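Local coordinates for cytidine deaminase (Mycobacterium leprae, PDB 3R2N), which probably catalyses the zinc-dependent hydrolytic deamination of cytidine and deoxycytidine to uridine and deoxyuridine in pyrimidine salvage, working as a homotetramer, at residues R97-Y101 against M119-Q125; T12-A17 against G34-F38; D88-P92 against I110-K114. All coordinates share one frame; numbering follows the deposited sequence.

Interaction 1 of 3, residues R97-Y101 against M119-Q125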
ATOM      1  N   ARG D  97      -8.532   8.427   4.010  1.00 29.93           N
ATOM      2  CA  ARG D  97      -9.689   8.611   4.896  1.00 30.37           C
ATOM      3  C   ARG D  97      -9.630   7.547   5.999  1.00 30.99           C
ATOM      4  O   ARG D  97      -9.921   7.834   7.167  1.00 31.23           O
ATOM      5  CB  ARG D  97     -11.031   8.574   4.158  1.00 30.38           C
ATOM      6  CG  ARG D  97     -11.168   9.565   3.022  1.00 29.99           C
ATOM      7  CD  ARG D  97     -12.572   9.526   2.417  1.00 31.17           C
ATOM      8  NE  ARG D  97     -12.618  10.181   1.112  1.00 32.02           N
ATOM      9  CZ  ARG D  97     -13.722  10.563   0.467  1.00 33.17           C
ATOM     10  NH1 ARG D  97     -14.922  10.388   1.000  1.00 30.82           N
ATOM     11  NH2 ARG D  97     -13.618  11.119  -0.745  1.00 32.97           N
ATOM     12  N   GLN D  98      -9.201   6.337   5.648  1.00 30.91           N
ATOM     13  CA  GLN D  98      -9.017   5.319   6.674  1.00 31.46           C
ATOM     14  C   GLN D  98      -7.894   5.705   7.686  1.00 31.18           C
ATOM     15  O   GLN D  98      -8.096   5.539   8.884  1.00 31.67           O
ATOM     16  CB  GLN D  98      -8.859   3.915   6.054  1.00 32.04           C
ATOM     17  CG  GLN D  98      -9.027   2.712   7.037  1.00 33.55           C
ATOM     18  CD  GLN D  98     -10.473   2.473   7.422  1.00 36.49           C
ATOM     19  OE1 GLN D  98     -11.329   2.297   6.556  1.00 39.59           O
ATOM     20  NE2 GLN D  98     -10.765   2.490   8.713  1.00 35.68           N
ATOM     21  N   LEU D  99      -6.752   6.243   7.236  1.00 30.57           N
ATOM     22  CA  LEU D  99      -5.703   6.685   8.194  1.00 30.59           C
ATOM     23  C   LEU D  99      -6.252   7.775   9.112  1.00 30.50           C
ATOM     24  O   LEU D  99      -6.181   7.642  10.338  1.00 31.01           O
ATOM     25  CB  LEU D  99      -4.407   7.157   7.511  1.00 29.30           C
ATOM     26  CG  LEU D  99      -3.645   6.235   6.549  1.00 32.45           C
ATOM     27  CD1 LEU D  99      -2.345   6.855   6.151  1.00 33.36           C
ATOM     28  CD2 LEU D  99      -3.398   4.804   7.064  1.00 34.61           C
ATOM     29  N   LEU D 100      -6.842   8.810   8.510  1.00 29.89           N
ATOM     30  CA  LEU D 100      -7.408   9.938   9.231  1.00 30.08           C
ATOM     31  C   LEU D 100      -8.450   9.534  10.263  1.00 32.03           C
ATOM     32  O   LEU D 100      -8.525  10.111  11.368  1.00 32.47           O
ATOM     33  CB  LEU D 100      -8.029  10.937   8.256  1.00 29.03           C
ATOM     34  CG  LEU D 100      -7.069  11.557   7.258  1.00 27.42           C
ATOM     35  CD1 LEU D 100      -7.824  12.248   6.128  1.00 25.95           C
ATOM     36  CD2 LEU D 100      -6.100  12.492   7.956  1.00 25.75           C
ATOM     37  N   TYR D 101      -9.264   8.553   9.899  1.00 33.56           N
ATOM     38  CA  TYR D 101     -10.292   8.069  10.779  1.00 35.30           C
ATOM     39  C   TYR D 101      -9.618   7.474  11.984  1.00 35.23           C
ATOM     40  O   TYR D 101      -9.993   7.768  13.115  1.00 36.71           O
ATOM     41  CB  TYR D 101     -11.160   6.986  10.119  1.00 36.05           C
ATOM     42  CG  TYR D 101     -12.418   6.732  10.926  1.00 39.90           C
ATOM     43  CD1 TYR D 101     -13.529   7.575  10.786  1.00 42.71           C
ATOM     44  CD2 TYR D 101     -12.497   5.683  11.849  1.00 42.53           C
ATOM     45  CE1 TYR D 101     -14.696   7.369  11.520  1.00 44.39           C
ATOM     46  CE2 TYR D 101     -13.664   5.471  12.604  1.00 44.66           C
ATOM     47  CZ  TYR D 101     -14.763   6.327  12.422  1.00 46.83           C
ATOM     48  OH  TYR D 101     -15.945   6.163  13.144  1.00 50.57           O
ATOM     49  N   MET D 119     -15.166  13.350   9.365  1.00 35.28           N
ATOM     50  CA  MET D 119     -14.870  11.983   8.940  1.00 35.13           C
ATOM     51  C   MET D 119     -16.052  11.033   9.005  1.00 36.16           C
ATOM     52  O   MET D 119     -16.098  10.050   8.259  1.00 36.85           O
ATOM     53  CB  MET D 119     -13.679  11.403   9.699  1.00 34.24           C
ATOM     54  CG  MET D 119     -12.347  12.000   9.275  1.00 34.11           C
ATOM     55  SD  MET D 119     -11.995  11.971   7.482  1.00 32.86           S
ATOM     56  CE  MET D 119     -12.288  10.213   7.202  1.00 32.31           C
ATOM     57  N   ALA D 120     -17.000  11.312   9.896  1.00 36.71           N
ATOM     58  CA  ALA D 120     -18.261  10.569   9.929  1.00 37.67           C
ATOM     59  C   ALA D 120     -18.993  10.704   8.592  1.00 37.99           C
ATOM     60  O   ALA D 120     -19.564   9.731   8.089  1.00 38.29           O
ATOM     61  CB  ALA D 120     -19.159  11.069  11.107  1.00 37.89           C
ATOM     62  N   GLN D 121     -18.979  11.922   8.043  1.00 37.62           N
ATOM     63  CA  GLN D 121     -19.558  12.186   6.735  1.00 38.17           C
ATOM     64  C   GLN D 121     -18.713  11.618   5.600  1.00 37.21           C
ATOM     65  O   GLN D 121     -19.257  11.114   4.610  1.00 37.58           O
ATOM     66  CB  GLN D 121     -19.779  13.686   6.528  1.00 38.75           C
ATOM     67  CG  GLN D 121     -20.694  14.292   7.564  1.00 40.25           C
ATOM     68  CD  GLN D 121     -20.608  15.801   7.621  1.00 43.26           C
ATOM     69  OE1 GLN D 121     -19.553  16.372   7.885  1.00 43.17           O
ATOM     70  NE2 GLN D 121     -21.738  16.462   7.393  1.00 46.46           N
ATOM     71  N   LEU D 122     -17.392  11.701   5.737  1.00 35.37           N
ATOM     72  CA  LEU D 122     -16.501  11.277   4.654  1.00 34.51           C
ATOM     73  C   LEU D 122     -16.237   9.785   4.607  1.00 34.02           C
ATOM     74  O   LEU D 122     -15.996   9.247   3.531  1.00 33.68           O
ATOM     75  CB  LEU D 122     -15.190  12.073   4.642  1.00 33.28           C
ATOM     76  CG  LEU D 122     -15.346  13.587   4.407  1.00 33.90           C
ATOM     77  CD1 LEU D 122     -13.972  14.208   4.354  1.00 32.33           C
ATOM     78  CD2 LEU D 122     -16.129  13.900   3.128  1.00 31.97           C
ATOM     79  N   LEU D 123     -16.289   9.119   5.756  1.00 33.67           N
ATOM     80  CA  LEU D 123     -16.120   7.672   5.783  1.00 34.95           C
ATOM     81  C   LEU D 123     -17.157   7.027   6.698  1.00 36.20           C
ATOM     82  O   LEU D 123     -16.790   6.529   7.762  1.00 36.14           O
ATOM     83  CB  LEU D 123     -14.683   7.288   6.204  1.00 33.13           C
ATOM     84  CG  LEU D 123     -14.113   5.877   5.987  1.00 34.19           C
ATOM     85  CD1 LEU D 123     -13.780   5.581   4.501  1.00 31.93           C
ATOM     86  CD2 LEU D 123     -12.851   5.653   6.829  1.00 30.47           C
ATOM     87  N   PRO D 124     -18.459   7.019   6.280  1.00 38.15           N
ATOM     88  CA  PRO D 124     -19.543   6.368   7.065  1.00 39.67           C
ATOM     89  C   PRO D 124     -19.197   4.934   7.361  1.00 41.46           C
ATOM     90  O   PRO D 124     -18.675   4.234   6.486  1.00 40.71           O
ATOM     91  CB  PRO D 124     -20.738   6.377   6.125  1.00 39.97           C
ATOM     92  CG  PRO D 124     -20.391   7.302   5.020  1.00 38.80           C
ATOM     93  CD  PRO D 124     -18.925   7.449   4.945  1.00 37.93           C
ATOM     94  N   GLN D 125     -19.491   4.497   8.581  1.00 44.35           N
ATOM     95  CA  GLN D 125     -19.037   3.179   9.061  1.00 47.05           C
ATOM     96  C   GLN D 125     -20.181   2.162   9.149  1.00 48.95           C
ATOM     97  O   GLN D 125     -21.170   2.236   8.406  1.00 50.56           O
ATOM     98  CB  GLN D 125     -18.361   3.323  10.441  1.00 47.50           C
ATOM     99  CG  GLN D 125     -17.064   4.108  10.458  1.00 48.38           C
ATOM    100  CD  GLN D 125     -15.871   3.295   9.927  1.00 50.68           C
ATOM    101  OE1 GLN D 125     -15.612   2.162  10.365  1.00 51.61           O
ATOM    102  NE2 GLN D 125     -15.134   3.887   8.992  1.00 48.59           N
TER
HETATM  103  O   HOH W   1     -13.992   1.786   6.914  1.00 37.94           O
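The side-chain amide of Gln125 lies stacked on one face of the Tyr101 ring, the two planes only 17° apart, with NE2 of Gln125 above the ring centre. Farther out, Gln125 CG comes within 3.6 Å of Tyr101 OH, so the bent glutamine chain follows the ring from its centre to its hydroxyl. Met119 CB and Leu123 CD2 approach the tyrosine obliquely, the first at 4.0 Å from CD1 of the Tyr101 ring. The second flat group, the Arg97 guanidinium, is met at its edge: NH1 of Arg97 donates to the Leu122 carbonyl O over 3.0 Å, with the oxygen in the guanidinium plane and an N-H...O angle of 156°. An extended chain from CG to NE carries the group this far. Pro92 O accepts a hydrogen bond from NE, and Pro124 O of the second subunit accepts from NH1 as well, so the arginine ties helix 94-104 both to its own C-terminal segment and across the subunit interface. Cys93 just before helix 94-104 and Cys96 in its first turn are zinc ligands of the cytidine deaminase fold, and helix 119-122 with the tail after it packs along the flank of this helix. Between the polar groups, Met119 curls back, bent at chi2 and chi3, to set CE 3.4 Å from Arg97 O, while its SD lies 4.2 Å from Leu100 CB. Leu123, the first residue to leave helical geometry, pushes CD2 among Arg97 O, Tyr101 CB and Gln98 OE1, 3.7 Å from the last. A water 2.7 Å from Gln98 OE1 donates to that oxygen and accepts weakly from Gln125 NE2; Gly94 N of the second subunit is another donor to Gln98 OE1.

Interaction 2 of 3, residues T12-A17 against G34-F38; sequences TLQKAA and GVAGF
Helix 10-21 packs on one face of the mixed beta-sheet at the heart of the cytidine deaminase fold, and residues 12-17 lie here over strand 34-39. The two segments run roughly antiparallel, at 142°, and their axes come within 6.6 Å, a close approach consistent with the small residues Gly34, Ala36, Ala16 and Ala17 at the interface. Ala36 packs mid-strand against the helix. Its methyl points into the helix and meets Leu13 O at 3.3 Å, with Ala16 CB 3.8 Å from Ala36 CB and the Ala17 backbone N and CB nearby. Leu13 O already accepts from Ala17 N within the helix, so the methyl abuts a carbonyl already engaged there. At the N-terminal end of the strand the backbones themselves touch: Gly34 CA directs a hydrogen at Ala17 O, 3.5 Å from CA to O and 159° at the hydrogen. With no side chain on Gly34, the helix backbone rests directly on the strand there. At the other end Leu13 lies across the Phe38 ring in a CH-pi contact over the face, CD2 of the leucine 3.6 Å from the Phe38 ring centroid. CG of Phe38 is anti to its own carbonyl carbon (chi1 -77°), which swings the ring back beneath the leucine. Thr12 CG2 reaches CZ of the same Phe38 ring obliquely, at 4.1 Å. Val35 points the other way, toward Ala61 and Met65 of helix 61-71, so the strand is sandwiched between two helices. Within the sheet it is flanked by strands 44-48 and 77-83, whose Leu44 and Tyr81 side chains also lie against helix 10-21.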
ATOM      1  N   THR D  12      -4.761  29.349   8.195  1.00 46.67           N
ATOM      2  CA  THR D  12      -3.441  28.958   8.669  1.00 45.31           C
ATOM      3  C   THR D  12      -3.072  27.606   8.099  1.00 42.98           C
ATOM      4  O   THR D  12      -1.993  27.442   7.541  1.00 42.66           O
ATOM      5  CB  THR D  12      -3.386  28.934  10.177  1.00 45.07           C
ATOM      6  OG1 THR D  12      -3.557  30.267  10.645  1.00 48.13           O
ATOM      7  CG2 THR D  12      -2.054  28.413  10.670  1.00 44.62           C
ATOM      8  N   LEU D  13      -3.988  26.651   8.209  1.00 41.60           N
ATOM      9  CA  LEU D  13      -3.783  25.322   7.626  1.00 39.45           C
ATOM     10  C   LEU D  13      -3.504  25.365   6.103  1.00 39.63           C
ATOM     11  O   LEU D  13      -2.609  24.671   5.615  1.00 38.39           O
ATOM     12  CB  LEU D  13      -4.964  24.412   7.956  1.00 38.29           C
ATOM     13  CG  LEU D  13      -5.162  24.073   9.433  1.00 37.04           C
ATOM     14  CD1 LEU D  13      -6.325  23.110   9.586  1.00 36.31           C
ATOM     15  CD2 LEU D  13      -3.888  23.486  10.060  1.00 34.56           C
ATOM     16  N   GLN D  14      -4.226  26.221   5.371  1.00 40.87           N
ATOM     17  CA  GLN D  14      -4.096  26.296   3.904  1.00 41.31           C
ATOM     18  C   GLN D  14      -2.728  26.838   3.479  1.00 41.32           C
ATOM     19  O   GLN D  14      -2.042  26.247   2.602  1.00 41.37           O
ATOM     20  CB  GLN D  14      -5.300  27.036   3.289  1.00 42.81           C
ATOM     21  CG  GLN D  14      -5.017  28.261   2.438  1.00 47.21           C
ATOM     22  CD  GLN D  14      -4.697  27.934   1.010  1.00 50.09           C
ATOM     23  OE1 GLN D  14      -3.769  28.498   0.429  1.00 52.14           O
ATOM     24  NE2 GLN D  14      -5.464  27.024   0.423  1.00 51.00           N
ATOM     25  N   LYS D  15      -2.309  27.915   4.139  1.00 41.40           N
ATOM     26  CA  LYS D  15      -0.973  28.500   3.949  1.00 41.54           C
ATOM     27  C   LYS D  15       0.128  27.510   4.326  1.00 39.70           C
ATOM     28  O   LYS D  15       1.120  27.398   3.613  1.00 40.02           O
ATOM     29  CB  LYS D  15      -0.812  29.803   4.735  1.00 41.60           C
ATOM     30  CG  LYS D  15      -1.526  30.999   4.088  1.00 45.95           C
ATOM     31  CD  LYS D  15      -1.634  32.168   5.066  1.00 49.80           C
ATOM     32  CE  LYS D  15      -2.930  32.932   4.865  1.00 55.03           C
ATOM     33  NZ  LYS D  15      -2.797  34.227   4.100  1.00 56.69           N
ATOM     34  N   ALA D  16      -0.050  26.802   5.439  1.00 38.26           N
ATOM     35  CA  ALA D  16       0.952  25.812   5.897  1.00 37.03           C
ATOM     36  C   ALA D  16       1.097  24.663   4.912  1.00 36.01           C
ATOM     37  O   ALA D  16       2.207  24.205   4.654  1.00 35.98           O
ATOM     38  CB  ALA D  16       0.608  25.284   7.265  1.00 35.51           C
ATOM     39  N   ALA D  17      -0.032  24.216   4.356  1.00 35.80           N
ATOM     40  CA  ALA D  17      -0.040  23.148   3.352  1.00 35.07           C
ATOM     41  C   ALA D  17       0.557  23.588   2.011  1.00 35.71           C
ATOM     42  O   ALA D  17       1.234  22.809   1.358  1.00 35.90           O
ATOM     43  CB  ALA D  17      -1.461  22.576   3.159  1.00 34.81           C
ATOM     44  N   GLY D  34       0.320  19.066  -0.631  1.00 28.24           N
ATOM     45  CA  GLY D  34       0.714  19.384   0.721  1.00 28.48           C
ATOM     46  C   GLY D  34      -0.482  19.215   1.629  1.00 28.97           C
ATOM     47  O   GLY D  34      -1.628  19.315   1.173  1.00 28.61           O
ATOM     48  N   VAL D  35      -0.224  18.900   2.902  1.00 28.55           N
ATOM     49  CA  VAL D  35      -1.304  18.769   3.878  1.00 28.19           C
ATOM     50  C   VAL D  35      -0.850  19.366   5.185  1.00 28.45           C
ATOM     51  O   VAL D  35       0.335  19.377   5.494  1.00 29.34           O
ATOM     52  CB  VAL D  35      -1.780  17.283   4.080  1.00 28.52           C
ATOM     53  CG1 VAL D  35      -0.694  16.401   4.771  1.00 26.87           C
ATOM     54  CG2 VAL D  35      -3.068  17.239   4.864  1.00 27.75           C
ATOM     55  N   ALA D  36      -1.798  19.848   5.964  1.00 28.50           N
ATOM     56  CA  ALA D  36      -1.479  20.439   7.228  1.00 28.97           C
ATOM     57  C   ALA D  36      -2.646  20.138   8.158  1.00 29.34           C
ATOM     58  O   ALA D  36      -3.813  20.122   7.730  1.00 29.00           O
ATOM     59  CB  ALA D  36      -1.254  21.986   7.084  1.00 29.57           C
ATOM     60  N   GLY D  37      -2.308  19.948   9.436  1.00 30.06           N
ATOM     61  CA  GLY D  37      -3.240  19.485  10.441  1.00 30.11           C
ATOM     62  C   GLY D  37      -3.000  20.185  11.761  1.00 30.87           C
ATOM     63  O   GLY D  37      -1.872  20.539  12.075  1.00 30.89           O
ATOM     64  N   PHE D  38      -4.076  20.420  12.512  1.00 31.17           N
ATOM     65  CA  PHE D  38      -3.967  20.747  13.935  1.00 31.69           C
ATOM     66  C   PHE D  38      -4.162  19.501  14.773  1.00 31.42           C
ATOM     67  O   PHE D  38      -5.069  18.707  14.524  1.00 31.23           O
ATOM     68  CB  PHE D  38      -4.994  21.785  14.323  1.00 31.44           C
ATOM     69  CG  PHE D  38      -4.635  23.173  13.902  1.00 32.13           C
ATOM     70  CD1 PHE D  38      -3.394  23.716  14.231  1.00 31.11           C
ATOM     71  CD2 PHE D  38      -5.548  23.961  13.201  1.00 31.67           C
ATOM     72  CE1 PHE D  38      -3.051  25.037  13.865  1.00 29.88           C
ATOM     73  CE2 PHE D  38      -5.218  25.280  12.834  1.00 32.95           C
ATOM     74  CZ  PHE D  38      -3.950  25.806  13.159  1.00 31.80           C
TER

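Interaction 3 of 3, residues D88-P92 against I110-K114; sequences DSLMP and IMTPK
Apolar contacts carry much of this junction, with Met91 packing against Thr112 and Pro113. Met91 SD sits 3.5 Å from Thr112 CB and nearly as close to CG2, the two side chains lying side by side and pointing the same way, while CG of Met91 meets Pro113 CD at 3.9 Å. Bends at chi2 and chi3 (-67° and -50°) fold the methionine so that its sulfur comes alongside the threonine methyl and CB. Deeper in, Pro92 CD slides past Ile110 CG2 at 4.1 Å. The loop leads from strand 77-83 into helix 94-104, directly ahead of the zinc ligand Cys93, and it runs here beside residues 110-113 of the hairpin that joins strands 109-112 and 115-118 in the deaminase sheet. Polar contact is limited to proximity: Ser89 OG, anti to its backbone N (chi1 -172°), lies over the chain at Met111 to Pro113, 3.3 Å from Met111 O but at an angle too poor for a hydrogen bond, and 3.6 Å from Pro113 CD. Hydrogen bonding is instead local to the turn at Thr112-Lys114, where Thr112 OG1 accepts from Lys114 N at 3.0 Å in an ST turn and also bonds with Gly115 O.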
ATOM      1  N   ASP D  88      -5.734  24.773  -4.045  1.00 41.80           N
ATOM      2  CA  ASP D  88      -7.139  24.460  -3.862  1.00 42.20           C
ATOM      3  C   ASP D  88      -7.312  23.220  -2.971  1.00 41.14           C
ATOM      4  O   ASP D  88      -6.421  22.344  -2.882  1.00 40.13           O
ATOM      5  CB  ASP D  88      -7.828  24.297  -5.226  1.00 43.45           C
ATOM      6  CG  ASP D  88      -8.106  25.670  -5.925  1.00 46.52           C
ATOM      7  OD1 ASP D  88      -8.571  26.618  -5.243  1.00 48.13           O
ATOM      8  OD2 ASP D  88      -7.859  25.801  -7.149  1.00 46.67           O
ATOM      9  N   SER D  89      -8.450  23.181  -2.291  1.00 40.66           N
ATOM     10  CA  SER D  89      -8.793  22.097  -1.405  1.00 39.67           C
ATOM     11  C   SER D  89      -8.801  20.753  -2.133  1.00 39.28           C
ATOM     12  O   SER D  89      -9.269  20.667  -3.261  1.00 40.76           O
ATOM     13  CB  SER D  89     -10.172  22.346  -0.833  1.00 40.03           C
ATOM     14  OG  SER D  89     -10.406  21.376   0.153  1.00 40.80           O
ATOM     15  N   LEU D  90      -8.308  19.704  -1.491  1.00 37.59           N
ATOM     16  CA  LEU D  90      -8.221  18.414  -2.152  1.00 37.29           C
ATOM     17  C   LEU D  90      -8.826  17.305  -1.285  1.00 36.28           C
ATOM     18  O   LEU D  90      -8.579  17.249  -0.098  1.00 35.32           O
ATOM     19  CB  LEU D  90      -6.762  18.133  -2.509  1.00 36.76           C
ATOM     20  CG  LEU D  90      -6.317  17.025  -3.459  1.00 38.10           C
ATOM     21  CD1 LEU D  90      -6.936  17.178  -4.878  1.00 39.53           C
ATOM     22  CD2 LEU D  90      -4.798  16.996  -3.530  1.00 35.31           C
ATOM     23  N   MET D  91      -9.639  16.441  -1.884  1.00 36.96           N
ATOM     24  CA  MET D  91     -10.276  15.329  -1.156  1.00 37.25           C
ATOM     25  C   MET D  91      -9.324  14.146  -0.868  1.00 35.13           C
ATOM     26  O   MET D  91      -8.648  13.683  -1.767  1.00 35.02           O
ATOM     27  CB  MET D  91     -11.496  14.816  -1.918  1.00 38.55           C
ATOM     28  CG  MET D  91     -12.716  15.701  -1.784  1.00 44.07           C
ATOM     29  SD  MET D  91     -13.424  15.777  -0.117  1.00 51.24           S
ATOM     30  CE  MET D  91     -13.557  14.043   0.310  1.00 47.52           C
ATOM     31  N   PRO D  92      -9.270  13.666   0.390  1.00 33.96           N
ATOM     32  CA  PRO D  92      -8.412  12.495   0.666  1.00 32.74           C
ATOM     33  C   PRO D  92      -8.899  11.263  -0.094  1.00 32.62           C
ATOM     34  O   PRO D  92     -10.104  11.007  -0.152  1.00 33.07           O
ATOM     35  CB  PRO D  92      -8.570  12.281   2.179  1.00 32.03           C
ATOM     36  CG  PRO D  92      -9.021  13.598   2.705  1.00 33.42           C
ATOM     37  CD  PRO D  92      -9.833  14.246   1.624  1.00 33.41           C
ATOM     38  N   ILE D 110     -12.262  17.876   8.067  1.00 34.35           N
ATOM     39  CA  ILE D 110     -11.494  17.959   6.829  1.00 34.60           C
ATOM     40  C   ILE D 110     -12.046  19.101   5.992  1.00 35.65           C
ATOM     41  O   ILE D 110     -13.249  19.195   5.814  1.00 36.57           O
ATOM     42  CB  ILE D 110     -11.656  16.667   6.003  1.00 34.15           C
ATOM     43  CG1 ILE D 110     -11.360  15.405   6.836  1.00 33.23           C
ATOM     44  CG2 ILE D 110     -10.865  16.734   4.726  1.00 34.57           C
ATOM     45  CD1 ILE D 110     -10.019  15.367   7.511  1.00 29.87           C
ATOM     46  N   MET D 111     -11.195  19.965   5.462  1.00 36.07           N
ATOM     47  CA  MET D 111     -11.675  20.927   4.450  1.00 37.80           C
ATOM     48  C   MET D 111     -11.859  20.222   3.088  1.00 37.88           C
ATOM     49  O   MET D 111     -11.058  19.391   2.698  1.00 37.72           O
ATOM     50  CB  MET D 111     -10.738  22.139   4.352  1.00 38.38           C
ATOM     51  CG  MET D 111     -11.122  23.176   3.303  1.00 40.13           C
ATOM     52  SD  MET D 111     -12.717  23.915   3.618  1.00 41.57           S
ATOM     53  CE  MET D 111     -12.243  25.220   4.764  1.00 41.40           C
ATOM     54  N   THR D 112     -12.953  20.514   2.403  1.00 39.40           N
ATOM     55  CA  THR D 112     -13.280  19.886   1.113  1.00 39.83           C
ATOM     56  C   THR D 112     -13.698  20.975   0.139  1.00 41.54           C
ATOM     57  O   THR D 112     -14.072  22.065   0.577  1.00 42.11           O
ATOM     58  CB  THR D 112     -14.451  18.861   1.206  1.00 40.20           C
ATOM     59  OG1 THR D 112     -15.719  19.536   1.052  1.00 39.34           O
ATOM     60  CG2 THR D 112     -14.413  18.079   2.496  1.00 37.46           C
ATOM     61  N   PRO D 113     -13.612  20.700  -1.185  1.00 42.67           N
ATOM     62  CA  PRO D 113     -14.074  21.638  -2.222  1.00 44.87           C
ATOM     63  C   PRO D 113     -15.430  22.255  -1.919  1.00 46.78           C
ATOM     64  O   PRO D 113     -15.696  23.368  -2.364  1.00 48.58           O
ATOM     65  CB  PRO D 113     -14.184  20.746  -3.462  1.00 45.25           C
ATOM     66  CG  PRO D 113     -13.055  19.732  -3.270  1.00 42.94           C
ATOM     67  CD  PRO D 113     -12.854  19.575  -1.772  1.00 41.86           C
ATOM     68  N   LYS D 114     -16.265  21.523  -1.170  1.00 47.30           N
ATOM     69  CA  LYS D 114     -17.599  21.961  -0.747  1.00 49.23           C
ATOM     70  C   LYS D 114     -17.685  22.411   0.721  1.00 48.71           C
ATOM     71  O   LYS D 114     -18.785  22.431   1.298  1.00 49.52           O
ATOM     72  CB  LYS D 114     -18.608  20.823  -0.950  1.00 50.07           C
ATOM     73  CG  LYS D 114     -18.905  20.458  -2.415  1.00 54.67           C
ATOM     74  CD  LYS D 114     -19.636  19.095  -2.523  1.00 59.32           C
ATOM     75  CE  LYS D 114     -20.919  19.040  -1.654  1.00 61.88           C
ATOM     76  NZ  LYS D 114     -21.497  17.661  -1.590  1.00 62.66           N
TER

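Interactions 1 and 3 adjoin each other and share the region around the zinc ligands: they join through the arginine and through packing of Met119 and Leu122 on Ile110. Both also reach the second subunit. Interaction 2 lies on the opposite side of the chain's centre from interaction 1 and is touched by no other chain; it and interaction 3 reach the same sheet without touching. The chemistry follows place. The helix-on-strand contact of 12-17 with 34-38 is buried and almost wholly apolar. Interaction 1, also mostly buried but with Gln125 exposed at its edge, adds an arginine and a glutamine bonded to the second subunit, besides a water and a stacked amide. The partly buried interaction 3 joins apolar packing to a more exposed turn.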